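Local coordinates for hydrolase, isochorismatase family (Pseudomonas putida, PDB 4L07), which probably cleaves the amide bond of maleamate to give maleate and ammonia, as a maleamate amidase of the isochorismatase family, at residues A[22-27]-A[138-143]; A[64-69]-A[112-117]. All blocks are in the same frame, centred on the assembly; numbering follows the deposited sequence.

Contact 1. Residues A[22-27]-A[138-143]; sequences PAIIVV and TVVVTG
Ile25 reaches across to Val139 on one face of the sheet, and its side chain can be followed atom by atom. Ile25 CB lies 4.0 Å from Val140 O, against the carbonyl that receives the Ile25 amide. With CG1 beside the backbone N (chi1 -51°) and the chain then nearly extended, CD1 is carried to the partner strand, where it meets all three side-chain carbons of Val139, CB being nearest at 3.7 Å from Ile25 CD1. Further along this face Val27 CG2 lies 3.9 Å from Val141 CG1; helix 146-159 covers these residues. On the opposite face, Ile24 meets Ile54 and Ala58 of helix 45-60, and Val26 meets Cys55. Parallel in-register pairing joins the two strands. Val140 N donates to Ala23 O and Ile25 N to Val140 O, both bonds close to straight. Ile25 O takes two donors from one residue: Thr142 N at 3.0 Å and, weakly, Thr142 OG1 at 3.3 Å, the hydroxyl being held between backbone N and carbonyl carbon (chi1 67°). At the end of the pairing, Val27 O receives a CA-H...O contact from Gly143 CA at 3.2 Å. The example is a central strand pair of a parallel alpha/beta sheet: the buried amides and carbonyls between the strands satisfy one another, the face of Ile25 and Val139 is apolar, and on the other the Thr142 hydroxyl turns back to the backbone.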
ATOM      1  N   PRO A  22       7.077   9.510  20.016  1.00 22.80           N
ATOM      2  CA  PRO A  22       5.923   8.646  20.219  1.00 22.79           C
ATOM      3  C   PRO A  22       4.649   9.156  19.558  1.00 22.15           C
ATOM      4  O   PRO A  22       4.464  10.366  19.415  1.00 21.93           O
ATOM      5  CB  PRO A  22       5.731   8.657  21.747  1.00 22.86           C
ATOM      6  CG  PRO A  22       6.929   9.357  22.315  1.00 22.71           C
ATOM      7  CD  PRO A  22       7.403  10.272  21.233  1.00 22.88           C
ATOM      8  N   ALA A  23       3.779   8.219  19.189  1.00 21.56           N
ATOM      9  CA  ALA A  23       2.421   8.519  18.763  1.00 21.18           C
ATOM     10  C   ALA A  23       1.480   7.452  19.306  1.00 21.19           C
ATOM     11  O   ALA A  23       1.868   6.283  19.471  1.00 21.88           O
ATOM     12  CB  ALA A  23       2.332   8.598  17.242  1.00 20.63           C
ATOM     13  N   ILE A  24       0.254   7.863  19.615  1.00 20.75           N
ATOM     14  CA  ILE A  24      -0.752   6.960  20.158  1.00 20.88           C
ATOM     15  C   ILE A  24      -1.768   6.643  19.059  1.00 20.92           C
ATOM     16  O   ILE A  24      -2.322   7.553  18.435  1.00 21.18           O
ATOM     17  CB  ILE A  24      -1.487   7.592  21.376  1.00 21.09           C
ATOM     18  CG1 ILE A  24      -0.514   8.336  22.319  1.00 20.81           C
ATOM     19  CG2 ILE A  24      -2.379   6.572  22.094  1.00 21.21           C
ATOM     20  CD1 ILE A  24       0.614   7.518  22.933  1.00 21.00           C
ATOM     21  N   ILE A  25      -2.006   5.355  18.827  1.00 20.31           N
ATOM     22  CA  ILE A  25      -3.052   4.922  17.901  1.00 20.19           C
ATOM     23  C   ILE A  25      -4.156   4.243  18.705  1.00 20.16           C
ATOM     24  O   ILE A  25      -3.912   3.245  19.381  1.00 20.18           O
ATOM     25  CB  ILE A  25      -2.518   3.950  16.825  1.00 20.28           C
ATOM     26  CG1 ILE A  25      -1.265   4.524  16.148  1.00 21.33           C
ATOM     27  CG2 ILE A  25      -3.623   3.611  15.826  1.00 20.42           C
ATOM     28  CD1 ILE A  25      -0.451   3.498  15.382  1.00 21.82           C
ATOM     29  N   VAL A  26      -5.359   4.800  18.637  1.00 19.23           N
ATOM     30  CA  VAL A  26      -6.519   4.243  19.340  1.00 19.59           C
ATOM     31  C   VAL A  26      -7.409   3.551  18.313  1.00 19.81           C
ATOM     32  O   VAL A  26      -8.115   4.194  17.538  1.00 19.99           O
ATOM     33  CB  VAL A  26      -7.297   5.338  20.095  1.00 19.68           C
ATOM     34  CG1 VAL A  26      -8.418   4.728  20.936  1.00 19.38           C
ATOM     35  CG2 VAL A  26      -6.349   6.127  20.975  1.00 20.25           C
ATOM     36  N   VAL A  27      -7.349   2.223  18.304  1.00 20.20           N
ATOM     37  CA  VAL A  27      -8.004   1.424  17.270  1.00 19.90           C
ATOM     38  C   VAL A  27      -9.461   1.088  17.592  1.00 20.28           C
ATOM     39  O   VAL A  27      -9.738   0.287  18.490  1.00 20.66           O
ATOM     40  CB  VAL A  27      -7.230   0.107  17.009  1.00 19.42           C
ATOM     41  CG1 VAL A  27      -7.878  -0.685  15.885  1.00 18.75           C
ATOM     42  CG2 VAL A  27      -5.773   0.399  16.693  1.00 19.96           C
ATOM     43  N   THR A 138       7.981   5.537  17.203  1.00 22.16           N
ATOM     44  CA  THR A 138       7.444   4.562  18.152  1.00 22.30           C
ATOM     45  C   THR A 138       5.948   4.793  18.305  1.00 21.76           C
ATOM     46  O   THR A 138       5.510   5.920  18.562  1.00 21.83           O
ATOM     47  CB  THR A 138       8.123   4.689  19.534  1.00 22.84           C
ATOM     48  OG1 THR A 138       9.544   4.712  19.370  1.00 23.30           O
ATOM     49  CG2 THR A 138       7.740   3.515  20.443  1.00 22.86           C
ATOM     50  N   VAL A 139       5.163   3.730  18.133  1.00 21.70           N
ATOM     51  CA  VAL A 139       3.713   3.827  18.284  1.00 21.24           C
ATOM     52  C   VAL A 139       3.235   3.019  19.482  1.00 21.76           C
ATOM     53  O   VAL A 139       3.775   1.944  19.777  1.00 22.18           O
ATOM     54  CB  VAL A 139       2.929   3.434  17.004  1.00 21.48           C
ATOM     55  CG1 VAL A 139       3.255   4.395  15.861  1.00 21.25           C
ATOM     56  CG2 VAL A 139       3.203   1.990  16.589  1.00 21.35           C
ATOM     57  N   VAL A 140       2.249   3.563  20.188  1.00 21.43           N
ATOM     58  CA  VAL A 140       1.562   2.817  21.236  1.00 21.93           C
ATOM     59  C   VAL A 140       0.171   2.476  20.708  1.00 21.09           C
ATOM     60  O   VAL A 140      -0.604   3.364  20.314  1.00 20.97           O
ATOM     61  CB  VAL A 140       1.500   3.562  22.595  1.00 23.00           C
ATOM     62  CG1 VAL A 140       2.800   4.301  22.894  1.00 22.43           C
ATOM     63  CG2 VAL A 140       0.321   4.499  22.650  1.00 25.74           C
ATOM     64  N   VAL A 141      -0.127   1.184  20.663  1.00 20.34           N
ATOM     65  CA  VAL A 141      -1.382   0.722  20.092  1.00 20.09           C
ATOM     66  C   VAL A 141      -2.336   0.280  21.199  1.00 20.77           C
ATOM     67  O   VAL A 141      -1.960  -0.488  22.081  1.00 21.31           O
ATOM     68  CB  VAL A 141      -1.168  -0.412  19.062  1.00 19.60           C
ATOM     69  CG1 VAL A 141      -2.486  -0.789  18.396  1.00 19.73           C
ATOM     70  CG2 VAL A 141      -0.159   0.006  18.001  1.00 19.96           C
ATOM     71  N   THR A 142      -3.563   0.791  21.129  1.00 21.23           N
ATOM     72  CA  THR A 142      -4.643   0.482  22.066  1.00 21.12           C
ATOM     73  C   THR A 142      -5.915   0.236  21.251  1.00 21.61           C
ATOM     74  O   THR A 142      -5.946   0.525  20.059  1.00 21.01           O
ATOM     75  CB  THR A 142      -4.912   1.670  23.021  1.00 22.30           C
ATOM     76  OG1 THR A 142      -5.443   2.782  22.279  1.00 23.13           O
ATOM     77  CG2 THR A 142      -3.636   2.114  23.733  1.00 22.54           C
ATOM     78  N   GLY A 143      -6.960  -0.299  21.876  1.00 20.64           N
ATOM     79  CA  GLY A 143      -8.244  -0.408  21.196  1.00 20.47           C
ATOM     80  C   GLY A 143      -8.974  -1.737  21.265  1.00 20.53           C
ATOM     81  O   GLY A 143      -8.770  -2.523  22.187  1.00 20.18           O
TER

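Contact 2. Residues A[64-69]-A[112-117]; sequences PVIFTT and VVVVKK
Val112 O sits at the edge of the Phe67 ring, 4.2 Å from Phe67 CD1, while neither ring face is covered by residues 112-117; the loop residues Ile101, Thr105 and Asp111 and the strand residue Val26 pack on this side chain instead. With CG beside the backbone N (chi1 -67°), the ring is carried away from 112-117, and just its CD1 edge stays near Val112 O, which also accepts Phe67 N. On the other face of the sheet Thr68 and Val114 run alongside each other, with Thr68 CG2 pressed to 3.3 Å of Val114 CG1. The same methyl of Val114 also meets Ile66 CG2, at 3.8 Å. Back on the face of Phe67, Thr69 CG2 touches two valines, 3.9 Å from Val113 CG1 and from Val115 CG2. Four backbone hydrogen bonds pair the parallel strands, beginning with Phe67 N to Val112 O and ending with Lys116 N to Thr69 O. Where the strands diverge, a water donates to Val65 O and accepts from Val112 N. At the far end Lys116 CE passes 3.6 Å from Thr68 OG1, and a bend at chi4 (81°) turns NZ to its salt bridge with Asp28, which also bonds to Thr68 OG1. The chemistry thus changes from apolar packing to a polar cluster at the C-terminal strand ends, where active sites of such parallel alpha/beta folds commonly lie.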
ATOM      1  N   PRO A  64       1.579  13.005  18.563  1.00 22.81           N
ATOM      2  CA  PRO A  64       0.363  12.695  17.805  1.00 22.51           C
ATOM      3  C   PRO A  64      -0.546  11.680  18.497  1.00 22.78           C
ATOM      4  O   PRO A  64      -0.071  10.682  19.041  1.00 22.69           O
ATOM      5  CB  PRO A  64       0.904  12.134  16.488  1.00 22.43           C
ATOM      6  CG  PRO A  64       2.220  12.815  16.330  1.00 22.17           C
ATOM      7  CD  PRO A  64       2.786  12.892  17.722  1.00 22.88           C
ATOM      8  N   VAL A  65      -1.844  11.960  18.485  1.00 22.55           N
ATOM      9  CA  VAL A  65      -2.871  11.042  18.988  1.00 22.53           C
ATOM     10  C   VAL A  65      -3.881  10.857  17.866  1.00 22.51           C
ATOM     11  O   VAL A  65      -4.530  11.817  17.456  1.00 24.07           O
ATOM     12  CB  VAL A  65      -3.590  11.601  20.238  1.00 23.03           C
ATOM     13  CG1 VAL A  65      -4.806  10.745  20.600  1.00 23.09           C
ATOM     14  CG2 VAL A  65      -2.631  11.702  21.417  1.00 23.45           C
ATOM     15  N   ILE A  66      -3.997   9.632  17.358  1.00 21.45           N
ATOM     16  CA  ILE A  66      -4.850   9.342  16.200  1.00 22.00           C
ATOM     17  C   ILE A  66      -5.840   8.212  16.511  1.00 21.98           C
ATOM     18  O   ILE A  66      -5.438   7.131  16.955  1.00 22.23           O
ATOM     19  CB  ILE A  66      -4.005   8.982  14.954  1.00 22.24           C
ATOM     20  CG1 ILE A  66      -3.056  10.133  14.599  1.00 22.72           C
ATOM     21  CG2 ILE A  66      -4.904   8.664  13.760  1.00 22.01           C
ATOM     22  CD1 ILE A  66      -1.931   9.741  13.661  1.00 23.78           C
ATOM     23  N   PHE A  67      -7.127   8.479  16.287  1.00 21.28           N
ATOM     24  CA  PHE A  67      -8.193   7.492  16.467  1.00 21.87           C
ATOM     25  C   PHE A  67      -8.592   6.883  15.131  1.00 21.99           C
ATOM     26  O   PHE A  67      -8.594   7.570  14.112  1.00 22.18           O
ATOM     27  CB  PHE A  67      -9.434   8.155  17.077  1.00 21.87           C
ATOM     28  CG  PHE A  67      -9.240   8.645  18.484  1.00 22.13           C
ATOM     29  CD1 PHE A  67      -8.583   9.848  18.744  1.00 22.29           C
ATOM     30  CD2 PHE A  67      -9.744   7.914  19.557  1.00 22.49           C
ATOM     31  CE1 PHE A  67      -8.408  10.299  20.046  1.00 22.87           C
ATOM     32  CE2 PHE A  67      -9.577   8.361  20.863  1.00 22.63           C
ATOM     33  CZ  PHE A  67      -8.906   9.551  21.106  1.00 22.79           C
ATOM     34  N   THR A  68      -8.943   5.598  15.142  1.00 21.72           N
ATOM     35  CA  THR A  68      -9.462   4.934  13.947  1.00 21.84           C
ATOM     36  C   THR A  68     -10.893   4.456  14.153  1.00 21.96           C
ATOM     37  O   THR A  68     -11.322   4.213  15.284  1.00 21.72           O
ATOM     38  CB  THR A  68      -8.573   3.746  13.503  1.00 22.35           C
ATOM     39  OG1 THR A  68      -8.841   2.607  14.321  1.00 23.24           O
ATOM     40  CG2 THR A  68      -7.098   4.099  13.610  1.00 22.59           C
ATOM     41  N   THR A  69     -11.626   4.334  13.054  1.00 21.10           N
ATOM     42  CA  THR A  69     -12.979   3.797  13.065  1.00 21.50           C
ATOM     43  C   THR A  69     -13.213   3.063  11.748  1.00 21.34           C
ATOM     44  O   THR A  69     -12.657   3.441  10.706  1.00 21.39           O
ATOM     45  CB  THR A  69     -14.047   4.905  13.300  1.00 21.95           C
ATOM     46  OG1 THR A  69     -15.327   4.315  13.560  1.00 23.23           O
ATOM     47  CG2 THR A  69     -14.158   5.841  12.095  1.00 22.22           C
ATOM     48  N   VAL A 112      -7.404  13.777  15.265  1.00 21.06           N
ATOM     49  CA  VAL A 112      -7.627  13.224  13.934  1.00 21.04           C
ATOM     50  C   VAL A 112      -8.280  11.846  14.019  1.00 20.96           C
ATOM     51  O   VAL A 112      -7.851  10.989  14.801  1.00 20.85           O
ATOM     52  CB  VAL A 112      -6.308  13.140  13.134  1.00 21.18           C
ATOM     53  CG1 VAL A 112      -6.493  12.341  11.847  1.00 22.03           C
ATOM     54  CG2 VAL A 112      -5.786  14.537  12.831  1.00 22.26           C
ATOM     55  N   VAL A 113      -9.334  11.658  13.229  1.00 21.43           N
ATOM     56  CA  VAL A 113      -9.955  10.350  13.052  1.00 21.32           C
ATOM     57  C   VAL A 113      -9.653   9.834  11.642  1.00 21.74           C
ATOM     58  O   VAL A 113      -9.824  10.552  10.660  1.00 20.98           O
ATOM     59  CB  VAL A 113     -11.474  10.402  13.314  1.00 22.02           C
ATOM     60  CG1 VAL A 113     -12.126   9.043  13.082  1.00 22.22           C
ATOM     61  CG2 VAL A 113     -11.735  10.868  14.740  1.00 21.14           C
ATOM     62  N   VAL A 114      -9.176   8.595  11.562  1.00 21.48           N
ATOM     63  CA  VAL A 114      -8.950   7.928  10.280  1.00 22.19           C
ATOM     64  C   VAL A 114     -10.018   6.849  10.071  1.00 22.03           C
ATOM     65  O   VAL A 114     -10.233   5.993  10.938  1.00 22.10           O
ATOM     66  CB  VAL A 114      -7.513   7.348  10.178  1.00 22.70           C
ATOM     67  CG1 VAL A 114      -7.117   6.662  11.464  1.00 24.54           C
ATOM     68  CG2 VAL A 114      -7.370   6.389   9.000  1.00 23.01           C
ATOM     69  N   VAL A 115     -10.699   6.910   8.931  1.00 22.19           N
ATOM     70  CA  VAL A 115     -11.723   5.922   8.593  1.00 22.94           C
ATOM     71  C   VAL A 115     -11.079   4.835   7.744  1.00 23.33           C
ATOM     72  O   VAL A 115     -10.335   5.131   6.805  1.00 24.36           O
ATOM     73  CB  VAL A 115     -12.928   6.546   7.850  1.00 23.85           C
ATOM     74  CG1 VAL A 115     -13.954   5.478   7.482  1.00 24.11           C
ATOM     75  CG2 VAL A 115     -13.587   7.617   8.705  1.00 24.29           C
ATOM     76  N   LYS A 116     -11.341   3.582   8.107  1.00 22.45           N
ATOM     77  CA  LYS A 116     -10.795   2.435   7.383  1.00 21.78           C
ATOM     78  C   LYS A 116     -11.888   1.405   7.083  1.00 21.35           C
ATOM     79  O   LYS A 116     -12.977   1.455   7.665  1.00 21.55           O
ATOM     80  CB  LYS A 116      -9.655   1.798   8.182  1.00 22.26           C
ATOM     81  CG  LYS A 116     -10.113   1.131   9.471  1.00 22.44           C
ATOM     82  CD  LYS A 116      -8.944   0.623  10.284  1.00 23.08           C
ATOM     83  CE  LYS A 116      -9.355   0.244  11.694  1.00 22.62           C
ATOM     84  NZ  LYS A 116      -9.969  -1.109  11.771  1.00 22.23           N
ATOM     85  N   LYS A 117     -11.584   0.458   6.191  1.00 19.82           N
ATOM     86  CA  LYS A 117     -12.575  -0.515   5.736  1.00 19.27           C
ATOM     87  C   LYS A 117     -12.260  -1.954   6.143  1.00 18.59           C
ATOM     88  O   LYS A 117     -13.105  -2.837   5.977  1.00 18.47           O
ATOM     89  CB  LYS A 117     -12.729  -0.444   4.205  1.00 19.35           C
ATOM     90  CG  LYS A 117     -12.883   0.960   3.649  1.00 19.63           C
ATOM     91  CD  LYS A 117     -14.227   1.591   3.953  1.00 20.57           C
ATOM     92  CE  LYS A 117     -14.178   3.080   3.621  1.00 20.76           C
ATOM     93  NZ  LYS A 117     -15.493   3.734   3.839  1.00 21.14           N
TER
HETATM   94  O   HOH W   1      -4.679  14.178  16.028  1.00 26.71           O

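Contacts 1 and 2 are adjacent parts of one parallel sheet, their centres about 10 Å apart. Strands 22-27 and 65-70 join them: Val26 N and Ile66 O, 2.9 Å apart, probably form one of the hydrogen bonds between these neighbours. Along the chain, residues 64-69 and 112-117 both come between the two halves of contact 1, yet across the sheet the order is 112-116, 65-70, 22-27, 138-144. Strand 22-27 is therefore central, with later strands added first on one side and then on the other, as in Rossmann-like alpha/beta folds. Helix 45-60 touches both contacts, and Asp28, immediately after strand 22-27, ties that strand's end to Thr68 and Lys116 of contact 2.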